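Local coordinates for protein epimerase (Methylomonas sp. DH-1, PDB 7CJ7) that epimerises ketoses at C3, acting fastest on L-ribulose, and works as a manganese-dependent homodimer built on a TIM barrel, at residues K56-L59 with Q60-N63; G18-A22 with A23-K27; L93-A96 with T97-Y101; L44-P47 with W48-D51; C109-I112 with Y113-L116. One frame throughout, in Å; residues are numbered along the deposited sequence.

Interaction 1. Residues K56-L59 with Q60-N63; sequences KDLL and QEYN. With MG (magnesium ion), chain E.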
loop_
_atom_site.group_PDB
_atom_site.type_symbol
_atom_site.label_atom_id
_atom_site.label_comp_id
_atom_site.label_asym_id
_atom_site.label_seq_id
_atom_site.Cartn_x
_atom_site.Cartn_y
_atom_site.Cartn_z
ATOM N N LYS A 56 -30.206 1.567 16.965
ATOM C CA LYS A 56 -30.389 0.903 18.279
ATOM C C LYS A 56 -31.513 -0.147 18.179
ATOM O O LYS A 56 -31.296 -1.286 18.609
ATOM C CB LYS A 56 -30.632 1.978 19.340
ATOM C CG LYS A 56 -30.933 1.448 20.726
ATOM C CD LYS A 56 -30.176 0.205 21.062
ATOM C CE LYS A 56 -28.849 0.464 21.736
ATOM N NZ LYS A 56 -28.644 -0.486 22.854
ATOM N N ASP A 57 -32.665 0.209 17.608
ATOM C CA ASP A 57 -33.819 -0.714 17.439
ATOM C C ASP A 57 -33.391 -1.928 16.602
ATOM O O ASP A 57 -33.801 -3.059 16.941
ATOM C CB ASP A 57 -35.011 -0.008 16.793
ATOM C CG ASP A 57 -35.712 0.995 17.689
ATOM O OD1 ASP A 57 -35.436 0.991 18.919
ATOM O OD2 ASP A 57 -36.553 1.760 17.153
ATOM N N LEU A 58 -32.597 -1.716 15.549
ATOM C CA LEU A 58 -32.139 -2.814 14.651
ATOM C C LEU A 58 -31.209 -3.741 15.433
ATOM O O LEU A 58 -31.344 -4.975 15.302
ATOM C CB LEU A 58 -31.445 -2.238 13.416
ATOM C CG LEU A 58 -32.379 -1.600 12.394
ATOM C CD1 LEU A 58 -31.591 -0.825 11.349
ATOM C CD2 LEU A 58 -33.264 -2.653 11.747
ATOM N N LEU A 59 -30.276 -3.179 16.204
ATOM C CA LEU A 59 -29.340 -3.999 17.015
ATOM C C LEU A 59 -30.151 -4.894 17.957
ATOM O O LEU A 59 -29.812 -6.069 18.079
ATOM C CB LEU A 59 -28.368 -3.091 17.774
ATOM C CG LEU A 59 -27.377 -2.345 16.883
ATOM C CD1 LEU A 59 -26.515 -1.399 17.699
ATOM C CD2 LEU A 59 -26.504 -3.326 16.111
ATOM N N GLN A 60 -31.195 -4.364 18.590
ATOM C CA GLN A 60 -32.050 -5.135 19.529
ATOM C C GLN A 60 -32.808 -6.221 18.749
ATOM O O GLN A 60 -32.828 -7.383 19.193
ATOM C CB GLN A 60 -33.017 -4.185 20.234
ATOM C CG GLN A 60 -32.328 -3.196 21.156
ATOM C CD GLN A 60 -33.324 -2.233 21.753
ATOM O OE1 GLN A 60 -33.856 -1.360 21.071
ATOM N NE2 GLN A 60 -33.601 -2.402 23.034
ATOM N N GLU A 61 -33.382 -5.841 17.611
ATOM C CA GLU A 61 -34.195 -6.716 16.723
ATOM C C GLU A 61 -33.377 -7.952 16.333
ATOM O O GLU A 61 -33.941 -9.050 16.358
ATOM C CB GLU A 61 -34.664 -5.908 15.510
ATOM C CG GLU A 61 -35.519 -6.688 14.541
ATOM C CD GLU A 61 -36.073 -5.881 13.376
ATOM O OE1 GLU A 61 -35.849 -4.658 13.343
ATOM O OE2 GLU A 61 -36.749 -6.478 12.511
ATOM N N TYR A 62 -32.091 -7.791 16.011
ATOM C CA TYR A 62 -31.224 -8.884 15.493
ATOM C C TYR A 62 -30.248 -9.382 16.566
ATOM O O TYR A 62 -29.394 -10.212 16.222
ATOM C CB TYR A 62 -30.507 -8.426 14.224
ATOM C CG TYR A 62 -31.438 -8.291 13.047
ATOM C CD1 TYR A 62 -31.766 -9.389 12.267
ATOM C CD2 TYR A 62 -32.020 -7.074 12.733
ATOM C CE1 TYR A 62 -32.647 -9.275 11.204
ATOM C CE2 TYR A 62 -32.889 -6.939 11.663
ATOM C CZ TYR A 62 -33.201 -8.043 10.892
ATOM O OH TYR A 62 -34.060 -7.917 9.835
ATOM N N ASN A 63 -30.383 -8.911 17.809
ATOM C CA ASN A 63 -29.544 -9.315 18.966
ATOM C C ASN A 63 -28.065 -9.191 18.591
ATOM O O ASN A 63 -27.308 -10.171 18.729
ATOM C CB ASN A 63 -29.819 -10.740 19.440
ATOM C CG ASN A 63 -29.147 -11.054 20.756
ATOM O OD1 ASN A 63 -28.692 -12.175 20.983
ATOM N ND2 ASN A 63 -29.054 -10.065 21.624
HETATM MG MG MG E . -35.518 2.311 20.432
HETATM O O HOH W 1 -36.961 3.580 18.809
HETATM O O HOH W 2 -34.637 1.001 21.617
HETATM O O HOH W 3 -34.072 3.413 19.874
HETATM O O HOH W 4 -36.148 3.527 22.132
#
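L58 and Y62 meet across the last turn of helix 52-61, packed tightly at the L58 carbonyl. L58 O takes the amide N of Y62 at 3.0 Å and also lies in the plane of the Y62 ring, at its edge, 3.4 Å from Y62 CD2; L58 CD2 only grazes Y62 CE2. E61 CG stands anti to the backbone N (chi1 -179°) and the chain is extended, which lays it beside L58, with E61 OE1 3.6 Å from L58 CD2. The two bonds just before it in the helix run from Q60 N to K56 O and from E61 N to D57 O. A Schellman motif ends the helix: N63, at positive phi, is the C-prime residue, N63 N bonds to Q60 O, and L64 N reaches back to L59 O.

The other flank is loose and wet. D57 OD1 binds a magnesium ion at 2.0 Å, and four waters also coordinate it. One of those waters donates to D57 OD2, another to Q60 OE1. The D57 carboxylate and Q60 amide planes lie 24° apart.

The apolar flank faces helix 22-35: L58 packs on A25, R26 and I29, and E61 OE1 forms a salt bridge with R26. Thus the helix between strands 39-43 and 65-72 is tied to its predecessor around the barrel.

Interaction 2. Residues G18-A22 with A23-K27; sequences GDWSA and AGARK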
loop_
_atom_site.group_PDB
_atom_site.type_symbol
_atom_site.label_atom_id
_atom_site.label_comp_id
_atom_site.label_asym_id
_atom_site.label_seq_id
_atom_site.Cartn_x
_atom_site.Cartn_y
_atom_site.Cartn_z
ATOM N N GLY A 18 -22.715 0.277 1.621
ATOM C CA GLY A 18 -21.845 1.439 1.359
ATOM C C GLY A 18 -22.336 2.700 2.051
ATOM O O GLY A 18 -21.573 3.678 2.109
ATOM N N ASP A 19 -23.569 2.692 2.552
ATOM C CA ASP A 19 -24.182 3.842 3.261
ATOM C C ASP A 19 -24.842 3.308 4.529
ATOM O O ASP A 19 -25.111 2.092 4.598
ATOM C CB ASP A 19 -25.199 4.573 2.384
ATOM C CG ASP A 19 -26.455 3.763 2.114
ATOM O OD1 ASP A 19 -26.729 2.821 2.892
ATOM O OD2 ASP A 19 -27.149 4.077 1.127
ATOM N N TRP A 20 -25.083 4.182 5.496
ATOM C CA TRP A 20 -25.809 3.814 6.734
ATOM C C TRP A 20 -27.190 4.478 6.729
ATOM O O TRP A 20 -27.551 5.102 7.735
ATOM C CB TRP A 20 -24.991 4.166 7.979
ATOM C CG TRP A 20 -25.407 3.353 9.162
ATOM C CD1 TRP A 20 -26.216 3.743 10.185
ATOM C CD2 TRP A 20 -25.118 1.961 9.391
ATOM N NE1 TRP A 20 -26.430 2.703 11.045
ATOM C CE2 TRP A 20 -25.764 1.598 10.590
ATOM C CE3 TRP A 20 -24.388 0.990 8.699
ATOM C CZ2 TRP A 20 -25.677 0.314 11.122
ATOM C CZ3 TRP A 20 -24.305 -0.281 9.223
ATOM C CH2 TRP A 20 -24.945 -0.616 10.417
ATOM N N SER A 21 -27.935 4.334 5.632
ATOM C CA SER A 21 -29.375 4.687 5.542
ATOM C C SER A 21 -30.179 3.705 6.397
ATOM O O SER A 21 -29.604 2.696 6.830
ATOM C CB SER A 21 -29.841 4.667 4.114
ATOM O OG SER A 21 -29.816 3.344 3.607
ATOM N N ALA A 22 -31.464 3.980 6.631
ATOM C CA ALA A 22 -32.375 3.043 7.323
ATOM C C ALA A 22 -32.227 1.658 6.687
ATOM O O ALA A 22 -32.105 0.670 7.433
ATOM C CB ALA A 22 -33.795 3.537 7.245
ATOM N N ALA A 23 -32.238 1.604 5.353
ATOM C CA ALA A 23 -32.196 0.361 4.552
ATOM C C ALA A 23 -30.811 -0.281 4.658
ATOM O O ALA A 23 -30.747 -1.518 4.862
ATOM C CB ALA A 23 -32.544 0.667 3.116
ATOM N N GLY A 24 -29.752 0.526 4.498
ATOM C CA GLY A 24 -28.353 0.070 4.569
ATOM C C GLY A 24 -28.074 -0.550 5.926
ATOM O O GLY A 24 -27.445 -1.630 5.989
ATOM N N ALA A 25 -28.553 0.095 6.987
ATOM C CA ALA A 25 -28.335 -0.364 8.377
ATOM C C ALA A 25 -28.995 -1.734 8.563
ATOM O O ALA A 25 -28.355 -2.645 9.121
ATOM C CB ALA A 25 -28.871 0.651 9.344
ATOM N N ARG A 26 -30.234 -1.893 8.095
ATOM C CA ARG A 26 -30.989 -3.159 8.278
ATOM C C ARG A 26 -30.293 -4.274 7.490
ATOM O O ARG A 26 -30.151 -5.377 8.034
ATOM C CB ARG A 26 -32.451 -3.021 7.858
ATOM C CG ARG A 26 -33.221 -4.337 7.934
ATOM C CD ARG A 26 -34.696 -4.208 7.618
ATOM N NE ARG A 26 -35.391 -3.552 8.703
ATOM C CZ ARG A 26 -35.841 -4.175 9.788
ATOM N NH1 ARG A 26 -35.724 -5.487 9.911
ATOM N NH2 ARG A 26 -36.442 -3.485 10.732
ATOM N N LYS A 27 -29.865 -3.981 6.261
ATOM C CA LYS A 27 -29.185 -4.955 5.374
ATOM C C LYS A 27 -27.914 -5.436 6.074
ATOM O O LYS A 27 -27.700 -6.667 6.147
ATOM C CB LYS A 27 -28.885 -4.293 4.028
ATOM C CG LYS A 27 -28.336 -5.199 2.944
ATOM C CD LYS A 27 -28.429 -4.507 1.605
ATOM C CE LYS A 27 -27.978 -5.345 0.434
ATOM N NZ LYS A 27 -26.498 -5.415 0.364
HETATM O O HOH W 5 -34.751 -0.417 8.296
#
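S21 caps the start of helix 22-35 by accepting from G24: S21 OG takes the amide N of G24 at 3.0 Å, with an N-H...O angle of 163°. This is an N-cap, at the head of the first barrel helix of the TIM barrel. OG gets there by sitting between the backbone N and the carbonyl carbon of S21 (chi1 67°), which folds it back over the first turn. The serine carbonyl then starts the regular ladder, S21 O receiving A25 N at 2.8 Å, and A22 O receiving R26 N.

Beside the cap, W20 lays a face of its indole on A25. A25 CB sits 3.8 Å from the centroid of the W20 five-membered ring, 25° off the normal, a CH-pi contact displaced toward the ring rim, and A25 CB also touches S21 O.

A second shell fixes these groups. D19 OD1 accepts the S21 hydroxyl from above its carboxylate plane and, more weakly, the S21 amide. D19 OD1 is also 3.6 Å from G24 CA, so close that a CB on G24 would clash with it; the lack of a side chain lets the loop lie against the helix. W20 NE1 is hydrogen-bonded to T55 OG1, while its ring packs on I40 and I42 of strand 39-43. R26, paired with E61, also shares a water with the first turn: that water donates to A22 O and accepts from R26 NE at 3.2 Å.

Interaction 3. Residues L93-A96 with T97-Y101; sequences LRKA and TDVLY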
loop_
_atom_site.group_PDB
_atom_site.type_symbol
_atom_site.label_atom_id
_atom_site.label_comp_id
_atom_site.label_asym_id
_atom_site.label_seq_id
_atom_site.Cartn_x
_atom_site.Cartn_y
_atom_site.Cartn_z
ATOM N N LEU A 93 -14.751 13.715 16.765
ATOM C CA LEU A 93 -14.431 12.544 17.627
ATOM C C LEU A 93 -15.376 12.507 18.842
ATOM O O LEU A 93 -15.784 11.394 19.263
ATOM C CB LEU A 93 -12.960 12.621 18.032
ATOM C CG LEU A 93 -11.972 12.380 16.894
ATOM C CD1 LEU A 93 -10.580 12.852 17.284
ATOM C CD2 LEU A 93 -11.959 10.908 16.477
ATOM N N ARG A 94 -15.735 13.666 19.390
ATOM C CA ARG A 94 -16.721 13.747 20.501
ATOM C C ARG A 94 -18.066 13.201 20.006
ATOM O O ARG A 94 -18.677 12.385 20.712
ATOM C CB ARG A 94 -16.820 15.182 21.038
ATOM C CG ARG A 94 -15.637 15.609 21.903
ATOM C CD ARG A 94 -15.989 16.828 22.739
ATOM N NE ARG A 94 -16.405 17.937 21.892
ATOM C CZ ARG A 94 -15.580 18.842 21.371
ATOM N NH1 ARG A 94 -14.291 18.794 21.653
ATOM N NH2 ARG A 94 -16.046 19.803 20.589
ATOM N N LYS A 95 -18.503 13.608 18.816
ATOM C CA LYS A 95 -19.806 13.174 18.254
ATOM C C LYS A 95 -19.780 11.655 18.031
ATOM O O LYS A 95 -20.792 10.995 18.358
ATOM C CB LYS A 95 -20.122 13.913 16.954
ATOM C CG LYS A 95 -21.485 13.588 16.359
ATOM C CD LYS A 95 -22.646 14.026 17.230
ATOM C CE LYS A 95 -23.982 13.569 16.691
ATOM N NZ LYS A 95 -25.087 13.916 17.615
ATOM N N ALA A 96 -18.671 11.119 17.514
ATOM C CA ALA A 96 -18.506 9.671 17.253
ATOM C C ALA A 96 -18.591 8.922 18.584
ATOM O O ALA A 96 -19.296 7.903 18.656
ATOM C CB ALA A 96 -17.214 9.389 16.528
ATOM N N THR A 97 -17.933 9.442 19.618
ATOM C CA THR A 97 -17.977 8.862 20.985
ATOM C C THR A 97 -19.430 8.844 21.470
ATOM O O THR A 97 -19.865 7.822 22.008
ATOM C CB THR A 97 -17.054 9.629 21.936
ATOM O OG1 THR A 97 -15.722 9.580 21.416
ATOM C CG2 THR A 97 -17.077 9.063 23.335
ATOM N N ASP A 98 -20.154 9.943 21.280
ATOM C CA ASP A 98 -21.558 10.097 21.739
ATOM C C ASP A 98 -22.433 9.050 21.043
ATOM O O ASP A 98 -23.294 8.444 21.706
ATOM C CB ASP A 98 -22.084 11.503 21.459
ATOM C CG ASP A 98 -21.455 12.610 22.300
ATOM O OD1 ASP A 98 -20.737 12.299 23.278
ATOM O OD2 ASP A 98 -21.720 13.781 21.985
ATOM N N VAL A 99 -22.243 8.865 19.742
ATOM C CA VAL A 99 -23.040 7.897 18.943
ATOM C C VAL A 99 -22.745 6.495 19.473
ATOM O O VAL A 99 -23.694 5.736 19.696
ATOM C CB VAL A 99 -22.737 8.005 17.442
ATOM C CG1 VAL A 99 -23.304 6.822 16.668
ATOM C CG2 VAL A 99 -23.264 9.314 16.883
ATOM N N LEU A 100 -21.463 6.180 19.678
ATOM C CA LEU A 100 -21.040 4.844 20.156
ATOM C C LEU A 100 -21.685 4.576 21.520
ATOM O O LEU A 100 -22.254 3.499 21.697
ATOM C CB LEU A 100 -19.517 4.806 20.234
ATOM C CG LEU A 100 -18.913 3.523 20.797
ATOM C CD1 LEU A 100 -19.231 2.325 19.915
ATOM C CD2 LEU A 100 -17.412 3.686 20.945
ATOM N N TYR A 101 -21.627 5.538 22.442
ATOM C CA TYR A 101 -22.237 5.403 23.791
ATOM C C TYR A 101 -23.737 5.116 23.652
ATOM O O TYR A 101 -24.254 4.218 24.350
ATOM C CB TYR A 101 -22.024 6.654 24.642
ATOM C CG TYR A 101 -22.699 6.581 25.990
ATOM C CD1 TYR A 101 -22.091 5.957 27.066
ATOM C CD2 TYR A 101 -23.961 7.111 26.179
ATOM C CE1 TYR A 101 -22.708 5.886 28.304
ATOM C CE2 TYR A 101 -24.599 7.038 27.403
ATOM C CZ TYR A 101 -23.969 6.425 28.471
ATOM O OH TYR A 101 -24.595 6.379 29.680
#
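L93 O is gripped twice by T97, one turn ahead in helix 83-102 of this TIM barrel. The T97 amide N reaches L93 O at 2.9 Å and T97 OG1 donates to it at 2.8 Å, the two coming from opposite faces of the carbonyl plane. The hydroxyl can fold back because OG1 lies beside the backbone N of T97, anti to the carbonyl carbon (chi1 -58°). A valine in place of this threonine would probably cost L93 O its hydroxyl donor and set a methyl against that oxygen.

Next, R94 O receives D98 N, with the D98 carboxylate folded back over the same carbonyl: D98 CG is 3.2 Å from R94 O. That carboxylate is held from outside, where D98 OD1 meets K145 in a salt bridge and accepts from the Y141 hydroxyl. Neither R94 nor K95 brings its charge into contact with it.

K95 O takes V99 N, and A96 O takes L100 N. Around this stretch, L93 and A96 lean on L70 of strand 65-72, whereas T97 packs on L138 and Y141 of helix 125-143. On the V99 side, it is the branch CG2 that touches the preceding turn, V99 CG2 lying 3.3 Å from K95 O.

Interaction 4. Residues L44-P47 with W48-D51; sequences LLDP and WQID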
loop_
_atom_site.group_PDB
_atom_site.type_symbol
_atom_site.label_atom_id
_atom_site.label_comp_id
_atom_site.label_asym_id
_atom_site.label_seq_id
_atom_site.Cartn_x
_atom_site.Cartn_y
_atom_site.Cartn_z
ATOM N N LEU A 44 -18.123 5.418 10.944
ATOM C CA LEU A 44 -18.682 6.720 11.393
ATOM C C LEU A 44 -17.841 7.875 10.846
ATOM O O LEU A 44 -17.488 8.776 11.636
ATOM C CB LEU A 44 -18.671 6.769 12.922
ATOM C CG LEU A 44 -19.794 6.025 13.633
ATOM C CD1 LEU A 44 -19.720 6.285 15.131
ATOM C CD2 LEU A 44 -21.153 6.423 13.078
ATOM N N LEU A 45 -17.540 7.868 9.550
ATOM C CA LEU A 45 -16.783 8.976 8.913
ATOM C C LEU A 45 -17.578 10.286 9.041
ATOM O O LEU A 45 -16.940 11.353 9.224
ATOM C CB LEU A 45 -16.490 8.603 7.460
ATOM C CG LEU A 45 -15.177 7.847 7.249
ATOM C CD1 LEU A 45 -15.239 6.444 7.842
ATOM C CD2 LEU A 45 -14.830 7.788 5.770
ATOM N N ASP A 46 -18.914 10.216 8.992
ATOM C CA ASP A 46 -19.804 11.375 9.286
ATOM C C ASP A 46 -20.790 10.971 10.373
ATOM O O ASP A 46 -21.887 10.506 10.084
ATOM C CB ASP A 46 -20.535 11.874 8.041
ATOM C CG ASP A 46 -21.414 13.091 8.297
ATOM O OD1 ASP A 46 -21.637 13.448 9.484
ATOM O OD2 ASP A 46 -21.872 13.671 7.314
ATOM N N PRO A 47 -20.439 11.144 11.664
ATOM C CA PRO A 47 -21.278 10.627 12.742
ATOM C C PRO A 47 -22.606 11.386 12.909
ATOM O O PRO A 47 -23.415 10.932 13.679
ATOM C CB PRO A 47 -20.392 10.754 13.990
ATOM C CG PRO A 47 -19.406 11.855 13.654
ATOM C CD PRO A 47 -19.231 11.833 12.146
ATOM N N TRP A 48 -22.816 12.490 12.186
ATOM C CA TRP A 48 -24.097 13.254 12.212
ATOM C C TRP A 48 -25.114 12.623 11.256
ATOM O O TRP A 48 -26.287 12.998 11.342
ATOM C CB TRP A 48 -23.874 14.735 11.878
ATOM C CG TRP A 48 -23.149 15.483 12.951
ATOM C CD1 TRP A 48 -23.690 16.054 14.067
ATOM C CD2 TRP A 48 -21.734 15.731 13.017
ATOM N NE1 TRP A 48 -22.709 16.645 14.819
ATOM C CE2 TRP A 48 -21.500 16.466 14.199
ATOM C CE3 TRP A 48 -20.649 15.417 12.190
ATOM C CZ2 TRP A 48 -20.223 16.877 14.575
ATOM C CZ3 TRP A 48 -19.387 15.830 12.560
ATOM C CH2 TRP A 48 -19.180 16.543 13.740
ATOM N N GLN A 49 -24.678 11.698 10.394
ATOM C CA GLN A 49 -25.492 11.146 9.276
ATOM C C GLN A 49 -26.337 9.970 9.773
ATOM O O GLN A 49 -27.289 9.586 9.072
ATOM C CB GLN A 49 -24.578 10.693 8.136
ATOM C CG GLN A 49 -25.215 10.802 6.762
ATOM C CD GLN A 49 -25.562 12.224 6.393
ATOM O OE1 GLN A 49 -25.261 12.691 5.296
ATOM N NE2 GLN A 49 -26.197 12.933 7.312
ATOM N N ILE A 50 -25.999 9.410 10.931
ATOM C CA ILE A 50 -26.573 8.122 11.415
ATOM C C ILE A 50 -27.847 8.407 12.220
ATOM O O ILE A 50 -27.805 9.273 13.106
ATOM C CB ILE A 50 -25.531 7.333 12.226
ATOM C CG1 ILE A 50 -26.133 6.070 12.833
ATOM C CG2 ILE A 50 -24.894 8.186 13.297
ATOM C CD1 ILE A 50 -25.099 5.058 13.251
ATOM N N ASP A 51 -28.942 7.712 11.902
ATOM C CA ASP A 51 -30.177 7.708 12.728
ATOM C C ASP A 51 -29.944 6.742 13.891
ATOM O O ASP A 51 -30.121 5.530 13.710
ATOM C CB ASP A 51 -31.424 7.345 11.915
ATOM C CG ASP A 51 -32.725 7.454 12.700
ATOM O OD1 ASP A 51 -32.679 7.381 13.951
ATOM O OD2 ASP A 51 -33.786 7.578 12.053
HETATM O O HOH W 6 -25.955 11.068 14.266
#
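The indole of W48 has the P47 ring over one face and D46 at its edge. P47 CG stands 3.9 Å above the W48 indole plane, displaced toward the rim, and the two side chains run side by side in the same direction, with P47 CD also touching W48 CE3. D46 OD1 lies in the indole plane, 3.5 Å from W48 CE3, though the carboxylate itself is turned 66° to the ring.

That oxygen has a second task. D46 CG is anti to its own backbone N (chi1 -178°), which carries OD1 forward to the W48 amide: W48 N donates to D46 OD1 at 3.1 Å, arriving on the anti side and well out of the carboxylate plane. This bond makes an Asx turn, nested in the type I beta turn from D46 to Q49 that Q49 N closes by bonding to D46 O. The Q49 side chain then crosses D46 obliquely, Q49 CB lying 4.0 Å from D46 CG.

Beyond the turn, I50 comes back over it. I50 CG2 presses on P47 O at 3.1 Å and meets L44 CD2, while a water donates to both P47 O and I50 O. The I50 amide N is buried with no partner.

The loop links strand 39-43 to helix 52-61, which D51 caps through L54 N. P47 and W48 lean on K95 of helix 83-102, L44 packs on V99 there, and the L44 backbone bonds to S69 of strand 65-72.

Interaction 5. Residues C109-I112 with Y113-L116; sequences CGVI and YCAL. With SOL (L-sorbose), chain C.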
loop_
_atom_site.group_PDB
_atom_site.type_symbol
_atom_site.label_atom_id
_atom_site.label_comp_id
_atom_site.label_asym_id
_atom_site.label_seq_id
_atom_site.Cartn_x
_atom_site.Cartn_y
_atom_site.Cartn_z
ATOM N N CYS A 109 -12.491 2.812 17.281
ATOM C CA CYS A 109 -11.205 2.354 16.707
ATOM C C CYS A 109 -11.014 2.929 15.301
ATOM O O CYS A 109 -11.831 3.750 14.855
ATOM C CB CYS A 109 -11.127 0.833 16.737
ATOM S SG CYS A 109 -12.255 0.018 15.579
ATOM N N GLY A 110 -9.906 2.572 14.661
ATOM C CA GLY A 110 -9.580 3.062 13.318
ATOM C C GLY A 110 -8.590 4.215 13.345
ATOM O O GLY A 110 -7.837 4.378 14.328
ATOM N N VAL A 111 -8.564 4.976 12.259
ATOM C CA VAL A 111 -7.581 6.067 12.058
ATOM C C VAL A 111 -8.176 7.335 12.668
ATOM O O VAL A 111 -8.632 8.225 11.925
ATOM C CB VAL A 111 -7.205 6.190 10.573
ATOM C CG1 VAL A 111 -6.168 7.284 10.355
ATOM C CG2 VAL A 111 -6.689 4.857 10.052
ATOM N N ILE A 112 -8.176 7.388 13.999
ATOM C CA ILE A 112 -8.847 8.463 14.783
ATOM C C ILE A 112 -7.835 9.554 15.134
ATOM O O ILE A 112 -8.251 10.548 15.726
ATOM C CB ILE A 112 -9.520 7.877 16.038
ATOM C CG1 ILE A 112 -8.547 7.044 16.876
ATOM C CG2 ILE A 112 -10.756 7.075 15.663
ATOM C CD1 ILE A 112 -9.129 6.570 18.189
ATOM N N TYR A 113 -6.559 9.367 14.786
ATOM C CA TYR A 113 -5.437 10.215 15.259
ATOM C C TYR A 113 -4.882 11.073 14.111
ATOM O O TYR A 113 -3.947 11.850 14.346
ATOM C CB TYR A 113 -4.342 9.328 15.857
ATOM C CG TYR A 113 -3.891 8.251 14.913
ATOM C CD1 TYR A 113 -2.900 8.503 13.981
ATOM C CD2 TYR A 113 -4.484 6.998 14.915
ATOM C CE1 TYR A 113 -2.490 7.532 13.082
ATOM C CE2 TYR A 113 -4.074 6.012 14.033
ATOM C CZ TYR A 113 -3.084 6.285 13.103
ATOM O OH TYR A 113 -2.675 5.329 12.219
ATOM N N CYS A 114 -5.452 10.965 12.916
ATOM C CA CYS A 114 -5.017 11.754 11.734
ATOM C C CYS A 114 -6.036 11.629 10.597
ATOM O O CYS A 114 -7.008 10.855 10.737
ATOM C CB CYS A 114 -3.657 11.285 11.243
ATOM S SG CYS A 114 -3.709 9.653 10.471
ATOM N N ALA A 115 -5.818 12.363 9.507
ATOM C CA ALA A 115 -6.602 12.202 8.262
ATOM C C ALA A 115 -6.249 10.846 7.641
ATOM O O ALA A 115 -5.047 10.535 7.486
ATOM C CB ALA A 115 -6.339 13.347 7.317
ATOM N N LEU A 116 -7.259 10.039 7.337
ATOM C CA LEU A 116 -7.078 8.750 6.623
ATOM C C LEU A 116 -6.803 9.080 5.160
ATOM O O LEU A 116 -7.681 9.703 4.534
ATOM C CB LEU A 116 -8.346 7.908 6.768
ATOM C CG LEU A 116 -8.325 6.559 6.056
ATOM C CD1 LEU A 116 -7.265 5.655 6.637
ATOM C CD2 LEU A 116 -9.689 5.889 6.126
HETATM C C1 SOL C . -8.444 1.469 6.552
HETATM O O1 SOL C . -7.524 0.955 5.618
HETATM C C2 SOL C . -8.834 0.446 7.570
HETATM O O2 SOL C . -8.120 -0.519 7.784
HETATM C C3 SOL C . -10.164 0.612 8.292
HETATM O O3 SOL C . -10.187 -0.137 9.485
HETATM C C4 SOL C . -10.462 2.081 8.578
HETATM O O4 SOL C . -9.446 2.613 9.430
HETATM C C5 SOL C . -11.820 2.311 9.244
HETATM O O5 SOL C . -11.927 3.680 9.635
HETATM C C6 SOL C . -12.997 1.965 8.357
HETATM O O6 SOL C . -14.229 2.160 9.058
#
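V111 wedges between C114 and L116 where the chain folds back, its two methyls fitting into different hollows. V111 CG1, anti to the backbone N (chi1 -179°), enters the bend made by Y113 and C114: it touches C114 SG at 3.4 Å and stands 4.2 Å above one face of the Y113 ring, toward the rim. V111 CG2 turns the other way, meeting L116 CD1 at 3.6 Å and O4 of the bound L-sorbose at the same distance. L116 crosses V111 at about a right angle, so its CD1 methyl fits against both CB and CG2. An alanine here would probably leave C114 SG and L116 CD1 without their methyl partners and remove the methyl that lies against the sugar O4.

The backbone makes this shape possible. V111 is the centre of an inverse gamma turn, closed by a weak bond from I112 N to G110 O. Both G110 and V111 line the L-sorbose pocket, and a side chain on G110 would run into the carbonyl before it and into O5 of the sugar. No hydrogen bond joins residues 109-112 to 113-116, and the Y113 amide is buried without a partner, so across this bend the two halves meet by side-chain packing, while outside partners such as S131 and Y119 hold the loop.

Strand 107-112 ends here among its barrel neighbours. C109 pairs with A68 and L70 of strand 65-72, and G110 with the metal ligand E152 of strand 148-152, whose carbonyl also accepts from the Y113 hydroxyl. On the outer side, I112 packs on M135 and L138 of helix 125-143.

Overall arrangement
Along the chain the order is interaction 2, 4, 1, 3, 5, which runs through the first four strands' part of the closed eight-stranded parallel barrel, on helices 22-35, 52-61 and 83-102 and the loops beside them. Interactions 2 and 1 lie on adjacent helices that touch, with centres 13 Å apart. Interaction 4, the loop entering helix 52-61, touches both interaction 2, through I50 on W20, and interaction 3, through P47 and W48 on K95. Interaction 3 in turn meets interaction 5 where L93 packs on I112. Neighbouring beta-alpha units thus pack side by side round the barrel, from interaction 1 on the periphery to interaction 5 at the sugar pocket, about 27 Å between centres.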